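Local coordinates for periplasmic binding protein (Veillonella parvula, PDB 4MO9), which probably captures a metal complex such as an iron-siderophore outside the cytoplasmic membrane and hands it to an ABC importer, at residues 126-130 with 143-147; 181-185 with 323-328; 198-202 with 333-337; 285-290 with 363-369. All coordinates share one frame; numbering follows the deposited sequence.

Interaction 1 of 4, residues 126-130 with 143-147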
# COMPACT_ATOMS: atom_id res chain seq x y z
N LYS A 126 -16.39 1.55 2.43
CA LYS A 126 -17.61 2.38 2.40
C LYS A 126 -18.93 1.63 2.67
O LYS A 126 -19.75 2.07 3.48
CB LYS A 126 -17.70 3.15 1.07
CG LYS A 126 -19.01 3.95 0.83
CD LYS A 126 -18.82 4.92 -0.34
CE LYS A 126 -20.11 5.64 -0.74
NZ LYS A 126 -21.14 4.74 -1.31
N ASP A 127 -19.13 0.50 1.99
CA ASP A 127 -20.37 -0.25 2.17
C ASP A 127 -20.57 -0.66 3.63
O ASP A 127 -21.64 -0.44 4.21
CB ASP A 127 -20.41 -1.48 1.26
CG ASP A 127 -20.59 -1.12 -0.20
OD1 ASP A 127 -21.19 -0.05 -0.48
OD2 ASP A 127 -20.13 -1.89 -1.07
N GLN A 128 -19.53 -1.23 4.23
CA GLN A 128 -19.59 -1.64 5.62
C GLN A 128 -19.80 -0.43 6.54
O GLN A 128 -20.60 -0.48 7.47
CB GLN A 128 -18.32 -2.37 6.02
CG GLN A 128 -18.43 -3.10 7.34
CD GLN A 128 -19.30 -4.34 7.22
OE1 GLN A 128 -19.99 -4.73 8.17
NE2 GLN A 128 -19.27 -4.97 6.05
N TYR A 129 -19.08 0.66 6.27
CA TYR A 129 -19.19 1.86 7.08
C TYR A 129 -20.63 2.37 7.05
O TYR A 129 -21.23 2.63 8.09
CB TYR A 129 -18.22 2.92 6.56
CG TYR A 129 -18.36 4.29 7.22
CD1 TYR A 129 -17.95 4.49 8.54
CD2 TYR A 129 -18.88 5.37 6.52
CE1 TYR A 129 -18.07 5.75 9.14
CE2 TYR A 129 -18.99 6.62 7.11
CZ TYR A 129 -18.58 6.81 8.41
OH TYR A 129 -18.70 8.05 8.99
N GLU A 130 -21.19 2.50 5.85
CA GLU A 130 -22.54 3.04 5.70
C GLU A 130 -23.57 2.14 6.35
O GLU A 130 -24.59 2.61 6.85
CB GLU A 130 -22.87 3.30 4.23
CG GLU A 130 -21.88 4.26 3.58
CD GLU A 130 -22.48 5.14 2.49
OE1 GLU A 130 -23.20 4.61 1.62
OE2 GLU A 130 -22.21 6.37 2.51
N GLN A 143 -18.23 14.47 10.19
CA GLN A 143 -18.21 14.45 8.73
C GLN A 143 -17.49 13.22 8.19
O GLN A 143 -16.51 12.76 8.78
CB GLN A 143 -17.57 15.72 8.17
CG GLN A 143 -18.25 16.99 8.69
CD GLN A 143 -19.75 16.98 8.46
OE1 GLN A 143 -20.21 16.84 7.32
NE2 GLN A 143 -20.52 17.09 9.53
N THR A 144 -17.98 12.70 7.07
CA THR A 144 -17.34 11.55 6.41
C THR A 144 -16.70 12.04 5.10
O THR A 144 -17.33 12.79 4.33
CB THR A 144 -18.39 10.47 6.07
OG1 THR A 144 -18.95 9.93 7.28
CG2 THR A 144 -17.76 9.36 5.24
N ILE A 145 -15.45 11.64 4.86
CA ILE A 145 -14.78 11.95 3.60
C ILE A 145 -14.25 10.66 2.98
O ILE A 145 -13.37 10.00 3.56
CB ILE A 145 -13.63 12.97 3.81
CG1 ILE A 145 -14.21 14.32 4.28
CG2 ILE A 145 -12.86 13.18 2.53
CD1 ILE A 145 -13.14 15.42 4.43
N TYR A 146 -14.77 10.28 1.82
CA TYR A 146 -14.31 9.02 1.18
C TYR A 146 -13.03 9.23 0.39
O TYR A 146 -12.88 10.25 -0.29
CB TYR A 146 -15.40 8.42 0.28
CG TYR A 146 -16.60 7.95 1.08
CD1 TYR A 146 -16.45 7.00 2.08
CD2 TYR A 146 -17.87 8.46 0.83
CE1 TYR A 146 -17.54 6.58 2.82
CE2 TYR A 146 -18.96 8.04 1.56
CZ TYR A 146 -18.79 7.09 2.56
OH TYR A 146 -19.87 6.67 3.29
N ILE A 147 -12.11 8.27 0.47
CA ILE A 147 -10.85 8.33 -0.27
C ILE A 147 -10.66 6.96 -0.93
O ILE A 147 -11.36 6.00 -0.59
CB ILE A 147 -9.66 8.63 0.67
CG1 ILE A 147 -9.49 7.49 1.68
CG2 ILE A 147 -9.85 9.97 1.40
CD1 ILE A 147 -8.20 7.59 2.51
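The side chain of Lys-126 lies flat across Tyr-146. Because CG stands anti to the backbone N (chi1 174°), the chain runs out from helix 123-132 over the phenol ring, CB and CG near CE1 and CE farther on above CE2. In the CH-pi contact between them, Lys-126 CD sits 3.6 Å from the centroid of the Tyr-146 ring, only 9° off its normal. Thr-144 CG2 reaches the opposite face nearer the rim, so the ring is gripped from both sides. Tyr-129 completes this tight inner part. Its hydroxyl gives a hydrogen bond to Thr-144 OG1 (2.6 Å from Tyr-129 OH), and its CD2 edge meets Tyr-146 OH at 3.6 Å, the oxygen lying in the plane of the Tyr-129 ring. Strand 118-122 and helix 134-139 pack around the same tyrosine.

The other side is more open to solvent, with fewer packed atoms. There Lys-126 NZ emerges past the ring to form a salt bridge with Glu-130 OE1, 3.6 Å away and one helical turn on. The second carboxylate oxygen, Glu-130 OE2, accepts an unusually short hydrogen bond from Tyr-146 OH (2.5 Å), with carboxylate and ring planes steeply inclined. The contact lies in a beta-alpha-beta connection from strand 118-122 through helices 123-132 and 134-139 to the edge strand 143-147, to which helix 123-132 runs nearly antiparallel. Chemically, one carboxylate serves both the buried phenol and the surface ammonium, and the nearby lysine would probably help to keep Glu-130 ionised.

Interaction 2 of 4, residues 181-185 with 323-328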
# COMPACT_ATOMS: atom_id res chain seq x y z
N TYR A 181 3.67 12.38 -6.79
CA TYR A 181 3.06 11.12 -7.18
C TYR A 181 2.81 11.10 -8.68
O TYR A 181 3.11 10.10 -9.37
CB TYR A 181 1.72 10.92 -6.46
CG TYR A 181 1.10 9.57 -6.74
CD1 TYR A 181 1.44 8.45 -5.97
CD2 TYR A 181 0.20 9.40 -7.79
CE1 TYR A 181 0.88 7.20 -6.23
CE2 TYR A 181 -0.37 8.16 -8.05
CZ TYR A 181 -0.02 7.06 -7.27
OH TYR A 181 -0.57 5.82 -7.55
N THR A 182 2.24 12.19 -9.17
CA THR A 182 1.85 12.32 -10.57
C THR A 182 3.05 12.31 -11.52
O THR A 182 2.98 11.64 -12.57
CB THR A 182 1.01 13.61 -10.81
OG1 THR A 182 -0.14 13.59 -9.95
CG2 THR A 182 0.53 13.71 -12.27
N ASN A 183 4.12 13.04 -11.18
CA ASN A 183 5.34 13.04 -12.01
C ASN A 183 5.74 11.60 -12.32
O ASN A 183 6.08 11.26 -13.45
CB ASN A 183 6.55 13.71 -11.31
CG ASN A 183 6.35 15.19 -11.00
OD1 ASN A 183 5.48 15.86 -11.56
ND2 ASN A 183 7.17 15.70 -10.07
N ARG A 184 5.70 10.76 -11.30
CA ARG A 184 6.30 9.42 -11.40
C ARG A 184 5.38 8.40 -12.04
O ARG A 184 5.81 7.62 -12.91
CB ARG A 184 6.75 8.95 -10.01
CG ARG A 184 7.93 9.76 -9.51
CD ARG A 184 8.18 9.58 -8.04
NE ARG A 184 9.47 10.16 -7.68
CZ ARG A 184 9.68 11.47 -7.52
NH1 ARG A 184 8.67 12.32 -7.66
NH2 ARG A 184 10.89 11.91 -7.21
N VAL A 185 4.11 8.40 -11.65
CA VAL A 185 3.19 7.41 -12.21
C VAL A 185 2.92 7.69 -13.69
O VAL A 185 2.85 6.74 -14.49
CB VAL A 185 1.92 7.30 -11.37
CG1 VAL A 185 0.86 6.46 -12.09
CG2 VAL A 185 2.26 6.69 -10.02
N ASP A 323 2.71 4.82 -3.24
CA ASP A 323 2.81 3.63 -4.11
C ASP A 323 3.35 3.90 -5.52
O ASP A 323 3.48 2.97 -6.31
CB ASP A 323 1.52 2.77 -4.12
CG ASP A 323 0.38 3.35 -4.97
OD1 ASP A 323 0.58 4.28 -5.80
OD2 ASP A 323 -0.76 2.86 -4.79
N ALA A 324 3.67 5.16 -5.82
CA ALA A 324 4.33 5.48 -7.09
C ALA A 324 5.60 4.66 -7.22
O ALA A 324 6.01 4.30 -8.33
CB ALA A 324 4.65 6.97 -7.16
N ALA A 325 6.25 4.38 -6.09
CA ALA A 325 7.45 3.55 -6.09
C ALA A 325 7.18 2.14 -6.59
O ALA A 325 8.06 1.49 -7.17
CB ALA A 325 8.07 3.51 -4.71
N VAL A 326 5.97 1.64 -6.36
CA VAL A 326 5.61 0.30 -6.82
C VAL A 326 5.41 0.30 -8.33
O VAL A 326 5.85 -0.62 -9.02
CB VAL A 326 4.33 -0.21 -6.15
CG1 VAL A 326 3.96 -1.58 -6.68
CG2 VAL A 326 4.52 -0.28 -4.64
N PHE A 327 4.75 1.33 -8.84
CA PHE A 327 4.58 1.49 -10.28
C PHE A 327 5.95 1.49 -10.96
O PHE A 327 6.15 0.81 -11.97
CB PHE A 327 3.84 2.81 -10.61
CG PHE A 327 2.33 2.72 -10.51
CD1 PHE A 327 1.70 2.93 -9.28
CD2 PHE A 327 1.55 2.49 -11.63
CE1 PHE A 327 0.30 2.88 -9.18
CE2 PHE A 327 0.14 2.44 -11.54
CZ PHE A 327 -0.48 2.64 -10.31
N GLU A 328 6.89 2.24 -10.39
CA GLU A 328 8.24 2.31 -10.93
C GLU A 328 8.98 0.97 -10.84
O GLU A 328 9.64 0.54 -11.79
CB GLU A 328 9.04 3.39 -10.21
CG GLU A 328 8.58 4.82 -10.49
CD GLU A 328 9.50 5.84 -9.86
OE1 GLU A 328 10.08 5.53 -8.79
OE2 GLU A 328 9.67 6.94 -10.43
O HOH W 1 8.81 7.59 -12.79
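Tyr-181 OH gives a hydrogen bond to Asp-323 OD1, 2.6 Å away; Asp-323 OD1 accepts through its syn lone pair and lies at the edge of the Tyr-181 ring, in its plane. Asp-323 reaches the phenol with CG between its backbone N and carbonyl carbon (chi1 77°), and its backbone O is gripped by both Val-326 N and Phe-327 N. Next to this bond the two nearly parallel helices close on Ala-324, whose CB is 3.7 Å from Tyr-181 CD1 and equally 3.7 Å from Val-185 CG2. The valine forks between rings: CG2 lies over the rim of one face of Tyr-181, while CG1 makes a CH-pi contact 4.1 Å from the centroid of the Phe-327 ring. A phenylalanine in place of Tyr-181 would probably leave the buried Asp-323 carboxylate without its phenol donor. Farther along, Glu-328 OE2 rests 3.4 Å from Arg-184 CG, and a water joins it to Arg-184 O. The polar ends turn elsewhere, Arg-184 NH1 to Phe-180 O and Glu-328 OE1 to Thr-347 OG1. Thus the segments are held by a phenol-carboxylate bond and apolar packing, with opposite charges near each other but no direct salt bridge.

Interaction 3 of 4, residues 198-202 with 333-337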
# COMPACT_ATOMS: atom_id res chain seq x y z
N PRO A 198 7.41 -7.60 -26.84
CA PRO A 198 6.56 -8.58 -26.16
C PRO A 198 6.53 -8.33 -24.65
O PRO A 198 7.54 -7.87 -24.09
CB PRO A 198 7.24 -9.91 -26.46
CG PRO A 198 7.98 -9.67 -27.74
CD PRO A 198 8.46 -8.25 -27.65
N LYS A 199 5.39 -8.60 -24.02
CA LYS A 199 5.27 -8.45 -22.58
C LYS A 199 5.90 -9.65 -21.89
O LYS A 199 5.71 -10.79 -22.32
CB LYS A 199 3.80 -8.32 -22.18
CG LYS A 199 3.08 -7.16 -22.88
CD LYS A 199 1.64 -6.99 -22.40
CE LYS A 199 0.99 -5.78 -23.06
NZ LYS A 199 1.78 -4.53 -22.88
N PRO A 200 6.69 -9.40 -20.84
CA PRO A 200 7.21 -10.55 -20.09
C PRO A 200 6.09 -11.19 -19.28
O PRO A 200 5.23 -10.48 -18.74
CB PRO A 200 8.26 -9.93 -19.16
CG PRO A 200 7.92 -8.51 -19.07
CD PRO A 200 7.27 -8.13 -20.39
N THR A 201 6.10 -12.52 -19.23
CA THR A 201 5.16 -13.26 -18.41
C THR A 201 5.66 -13.23 -16.98
O THR A 201 6.87 -13.33 -16.73
CB THR A 201 5.01 -14.73 -18.89
OG1 THR A 201 6.31 -15.33 -19.03
CG2 THR A 201 4.28 -14.79 -20.23
N VAL A 202 4.74 -13.07 -16.03
CA VAL A 202 5.14 -12.97 -14.63
C VAL A 202 4.26 -13.82 -13.71
O VAL A 202 3.03 -13.84 -13.85
CB VAL A 202 5.17 -11.49 -14.16
CG1 VAL A 202 3.82 -10.82 -14.37
CG2 VAL A 202 5.60 -11.38 -12.72
N THR A 333 11.33 -3.45 -13.51
CA THR A 333 11.64 -4.88 -13.43
C THR A 333 11.30 -5.57 -14.75
O THR A 333 12.09 -6.37 -15.28
CB THR A 333 10.84 -5.56 -12.29
OG1 THR A 333 11.29 -5.03 -11.03
CG2 THR A 333 11.02 -7.08 -12.30
N PHE A 334 10.13 -5.23 -15.29
CA PHE A 334 9.68 -5.80 -16.55
C PHE A 334 10.46 -5.26 -17.75
O PHE A 334 10.70 -5.99 -18.70
CB PHE A 334 8.18 -5.55 -16.75
CG PHE A 334 7.33 -6.06 -15.62
CD1 PHE A 334 7.70 -7.19 -14.92
CD2 PHE A 334 6.15 -5.39 -15.25
CE1 PHE A 334 6.93 -7.66 -13.87
CE2 PHE A 334 5.38 -5.86 -14.20
CZ PHE A 334 5.77 -7.01 -13.51
N TYR A 335 10.83 -3.98 -17.71
CA TYR A 335 11.52 -3.34 -18.84
C TYR A 335 12.76 -2.53 -18.42
O TYR A 335 12.74 -1.29 -18.48
CB TYR A 335 10.54 -2.43 -19.59
CG TYR A 335 9.31 -3.14 -20.12
CD1 TYR A 335 8.11 -3.10 -19.43
CD2 TYR A 335 9.35 -3.87 -21.31
CE1 TYR A 335 6.98 -3.75 -19.90
CE2 TYR A 335 8.22 -4.52 -21.80
CZ TYR A 335 7.04 -4.46 -21.09
OH TYR A 335 5.90 -5.10 -21.55
N PRO A 336 13.83 -3.23 -17.98
CA PRO A 336 15.01 -2.62 -17.35
C PRO A 336 15.68 -1.53 -18.18
O PRO A 336 16.03 -0.47 -17.64
CB PRO A 336 15.97 -3.82 -17.19
CG PRO A 336 15.06 -4.99 -17.07
CD PRO A 336 13.89 -4.70 -17.97
N GLU A 337 15.88 -1.78 -19.48
CA GLU A 337 16.58 -0.84 -20.34
C GLU A 337 15.73 0.39 -20.67
O GLU A 337 16.28 1.45 -20.99
CB GLU A 337 17.03 -1.53 -21.63
CG GLU A 337 17.97 -2.71 -21.40
CD GLU A 337 19.37 -2.28 -20.96
OE1 GLU A 337 20.08 -3.11 -20.37
OE2 GLU A 337 19.75 -1.11 -21.23
O HOH W 2 5.15 -4.49 -23.79
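Phe-334, in the last turn of helix 324-334, lies against Pro-200, just before strand 201-206, and Val-202 within it. Followed outward, its CB meets Pro-200 CG at 3.8 Å, the proline crossing the phenylalanine at about a right angle. Beyond CB the ring runs on past the proline, and its CE1 comes to 4.1 Å from Val-202 CG2. That methyl stands anti to the valine backbone N, which directs it at the aromatic carbon, and Ile-259 of the neighbouring strand and Ala-233 also touch the Phe-334 side chain.

Tyr-335, where the chain leaves the helix, meets the CD end of Pro-200. Contact begins at CE2, 4.0 Å from Pro-200 CD, tightens to 3.7 Å between CZ and that same CD, and ends with Tyr-335 OH 3.5 Å from Pro-200 CD, also near Lys-199 CA. The hydroxyl is hydrogen-bonded to Gly-232 O, which pins the ring beside the linker before the strand. With a leucine at this position, Gly-232 O would probably lose its phenol partner and a gap would open beside Pro-200 CD and Lys-199.

No direct hydrogen bond spans the two segments; fit between rings and aliphatic carbons does the work. Helix 324-334 thereby covers, at its C-terminal end, the beginning of a strand in the larger, mostly parallel sheet, the helix-on-sheet layering typical of a periplasmic binding protein lobe.

Interaction 4 of 4, residues 285-290 with 363-369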
# COMPACT_ATOMS: atom_id res chain seq x y z
N SER A 285 16.96 -11.16 3.72
CA SER A 285 16.02 -11.11 2.61
C SER A 285 16.49 -11.93 1.40
O SER A 285 15.68 -12.56 0.73
CB SER A 285 15.72 -9.66 2.22
OG SER A 285 14.99 -9.01 3.25
N GLN A 286 17.80 -11.92 1.14
CA GLN A 286 18.36 -12.74 0.06
C GLN A 286 18.17 -14.23 0.34
O GLN A 286 17.78 -15.01 -0.55
CB GLN A 286 19.85 -12.45 -0.12
CG GLN A 286 20.15 -11.16 -0.89
CD GLN A 286 19.83 -11.27 -2.38
OE1 GLN A 286 19.69 -12.36 -2.93
NE2 GLN A 286 19.71 -10.12 -3.04
N ALA A 287 18.46 -14.65 1.57
CA ALA A 287 18.35 -16.05 1.92
C ALA A 287 16.89 -16.52 1.91
O ALA A 287 16.61 -17.63 1.45
CB ALA A 287 19.00 -16.31 3.27
N LEU A 288 15.98 -15.69 2.42
CA LEU A 288 14.56 -16.03 2.42
C LEU A 288 14.01 -16.17 1.00
O LEU A 288 13.25 -17.10 0.71
CB LEU A 288 13.75 -15.01 3.24
CG LEU A 288 14.01 -15.03 4.75
CD1 LEU A 288 13.52 -13.73 5.37
CD2 LEU A 288 13.34 -16.21 5.42
N LEU A 289 14.40 -15.26 0.11
CA LEU A 289 13.98 -15.32 -1.29
C LEU A 289 14.56 -16.56 -1.97
O LEU A 289 13.84 -17.32 -2.62
CB LEU A 289 14.40 -14.05 -2.04
CG LEU A 289 13.78 -13.85 -3.42
CD1 LEU A 289 12.28 -14.07 -3.36
CD2 LEU A 289 14.04 -12.43 -3.95
N LYS A 290 15.86 -16.76 -1.81
CA LYS A 290 16.52 -17.92 -2.43
C LYS A 290 15.88 -19.24 -1.99
O LYS A 290 15.76 -20.17 -2.79
CB LYS A 290 18.02 -17.92 -2.14
CG LYS A 290 18.73 -19.20 -2.55
CD LYS A 290 20.24 -19.11 -2.37
CE LYS A 290 20.91 -20.37 -2.85
NZ LYS A 290 22.39 -20.30 -2.71
N ILE A 363 14.36 -2.58 4.17
CA ILE A 363 14.51 -3.12 2.82
C ILE A 363 13.13 -3.35 2.21
O ILE A 363 12.29 -4.01 2.81
CB ILE A 363 15.26 -4.48 2.86
CG1 ILE A 363 16.56 -4.37 3.67
CG2 ILE A 363 15.49 -5.01 1.44
CD1 ILE A 363 17.68 -3.68 2.94
N TRP A 364 12.91 -2.82 1.00
CA TRP A 364 11.56 -2.73 0.44
C TRP A 364 11.46 -3.37 -0.93
O TRP A 364 10.36 -3.65 -1.42
CB TRP A 364 11.12 -1.26 0.40
CG TRP A 364 11.19 -0.65 1.75
CD1 TRP A 364 12.28 -0.06 2.34
CD2 TRP A 364 10.14 -0.64 2.73
NE1 TRP A 364 11.96 0.35 3.62
CE2 TRP A 364 10.66 -0.00 3.89
CE3 TRP A 364 8.82 -1.10 2.75
CZ2 TRP A 364 9.88 0.19 5.04
CZ3 TRP A 364 8.06 -0.91 3.89
CH2 TRP A 364 8.59 -0.27 5.02
N PHE A 365 12.62 -3.60 -1.55
CA PHE A 365 12.69 -4.20 -2.88
C PHE A 365 13.89 -5.11 -2.91
O PHE A 365 14.85 -4.92 -2.14
CB PHE A 365 12.84 -3.12 -3.95
CG PHE A 365 11.69 -2.13 -3.98
CD1 PHE A 365 10.44 -2.52 -4.46
CD2 PHE A 365 11.87 -0.82 -3.55
CE1 PHE A 365 9.38 -1.62 -4.50
CE2 PHE A 365 10.81 0.09 -3.60
CZ PHE A 365 9.57 -0.31 -4.08
N MSE A 366 13.87 -6.10 -3.79
CA MSE A 366 14.94 -7.09 -3.77
C MSE A 366 15.03 -7.87 -5.06
O MSE A 366 14.02 -8.27 -5.63
CB MSE A 366 14.72 -8.06 -2.60
CG MSE A 366 15.41 -9.38 -2.79
SE MSE A 366 16.57 -9.73 -1.30
CE MSE A 366 17.75 -8.19 -1.56
N HIS A 367 16.27 -8.07 -5.51
CA HIS A 367 16.55 -8.88 -6.67
C HIS A 367 17.44 -10.01 -6.18
O HIS A 367 18.50 -9.76 -5.61
CB HIS A 367 17.28 -8.04 -7.71
CG HIS A 367 17.55 -8.77 -8.99
ND1 HIS A 367 16.77 -9.82 -9.42
CD2 HIS A 367 18.53 -8.62 -9.91
CE1 HIS A 367 17.25 -10.28 -10.57
NE2 HIS A 367 18.31 -9.57 -10.89
N MSE A 368 17.00 -11.25 -6.37
CA MSE A 368 17.75 -12.38 -5.85
C MSE A 368 19.07 -12.51 -6.59
O MSE A 368 19.12 -12.40 -7.82
CB MSE A 368 16.94 -13.67 -5.99
CG MSE A 368 17.65 -14.91 -5.46
SE MSE A 368 16.69 -16.48 -6.04
CE MSE A 368 17.33 -16.51 -7.90
N ASN A 369 20.14 -12.74 -5.84
CA ASN A 369 21.46 -12.94 -6.42
C ASN A 369 21.53 -14.28 -7.13
O ASN A 369 21.07 -15.29 -6.60
CB ASN A 369 22.53 -12.89 -5.34
CG ASN A 369 22.64 -11.53 -4.70
OD1 ASN A 369 22.39 -10.51 -5.35
ND2 ASN A 369 23.00 -11.50 -3.43
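Gln-286 and Asn-369 meet through the torsions of the glutamine: CG stands anti to the carbonyl carbon (chi1 -78°) and the chain bends at chi2 (-72°), which lays the amide against the C-terminal residues. The two side-chain amides stack with planes only 6° apart, Gln-286 CD lying 3.3 Å from Asn-369 ND2. Both ends of the glutamine amide are then used on the backbone. Its OE1 accepts a nearly straight bond from Asn-369 N (3.0 Å), while NE2 donates to His-367 O at 2.9 Å, approaching from above that carbonyl plane. The amide thus bridges His-367 O and Asn-369 N, two residues apart, and prolongs the edge contacts past the end of the strand.

Deeper in, the selenomethionine Met-366 bends against the helix, its SE 3.6 Å from Ser-285 CB. Leu-289 points the other way alongside it, with CD2 3.5 Å from Met-366 CG and 3.8 Å from Met-368 CB. Met-368, also selenomethionine, passes with its SE 3.9 Å from Lys-290 CA. Ser-285 OG is held separately by Arg-275 O.

Strand 365-367 runs antiparallel to strand 310-313 at the border of the five-stranded mixed sheet. Helix 282-295, which links strands 259-263 and 310-313, packs across strands 310-313 and 365-367, as a layer of the alpha/beta sandwich does.

Overall arrangement
From the N terminus, interaction 1 comes first and stands apart: it closes a short loop between neighbouring parts of the four-stranded parallel sheet's lobe before any other contact opens. The chain then runs through helix 171-194, a long helix consistent with the inter-lobe helix of TroA-like proteins, where interaction 2 opens. Interactions 3 and 4 open next, at 198-202 and 285-290, and all three close in the same order, at 323-328, 333-337 and 363-369, so each crosses the others and none nests. Interactions 2 and 3 share helix 324-334, interactions 3 and 4 reach the same mixed sheet, and interactions 2 and 4 touch where Ala-325 packs on Phe-365.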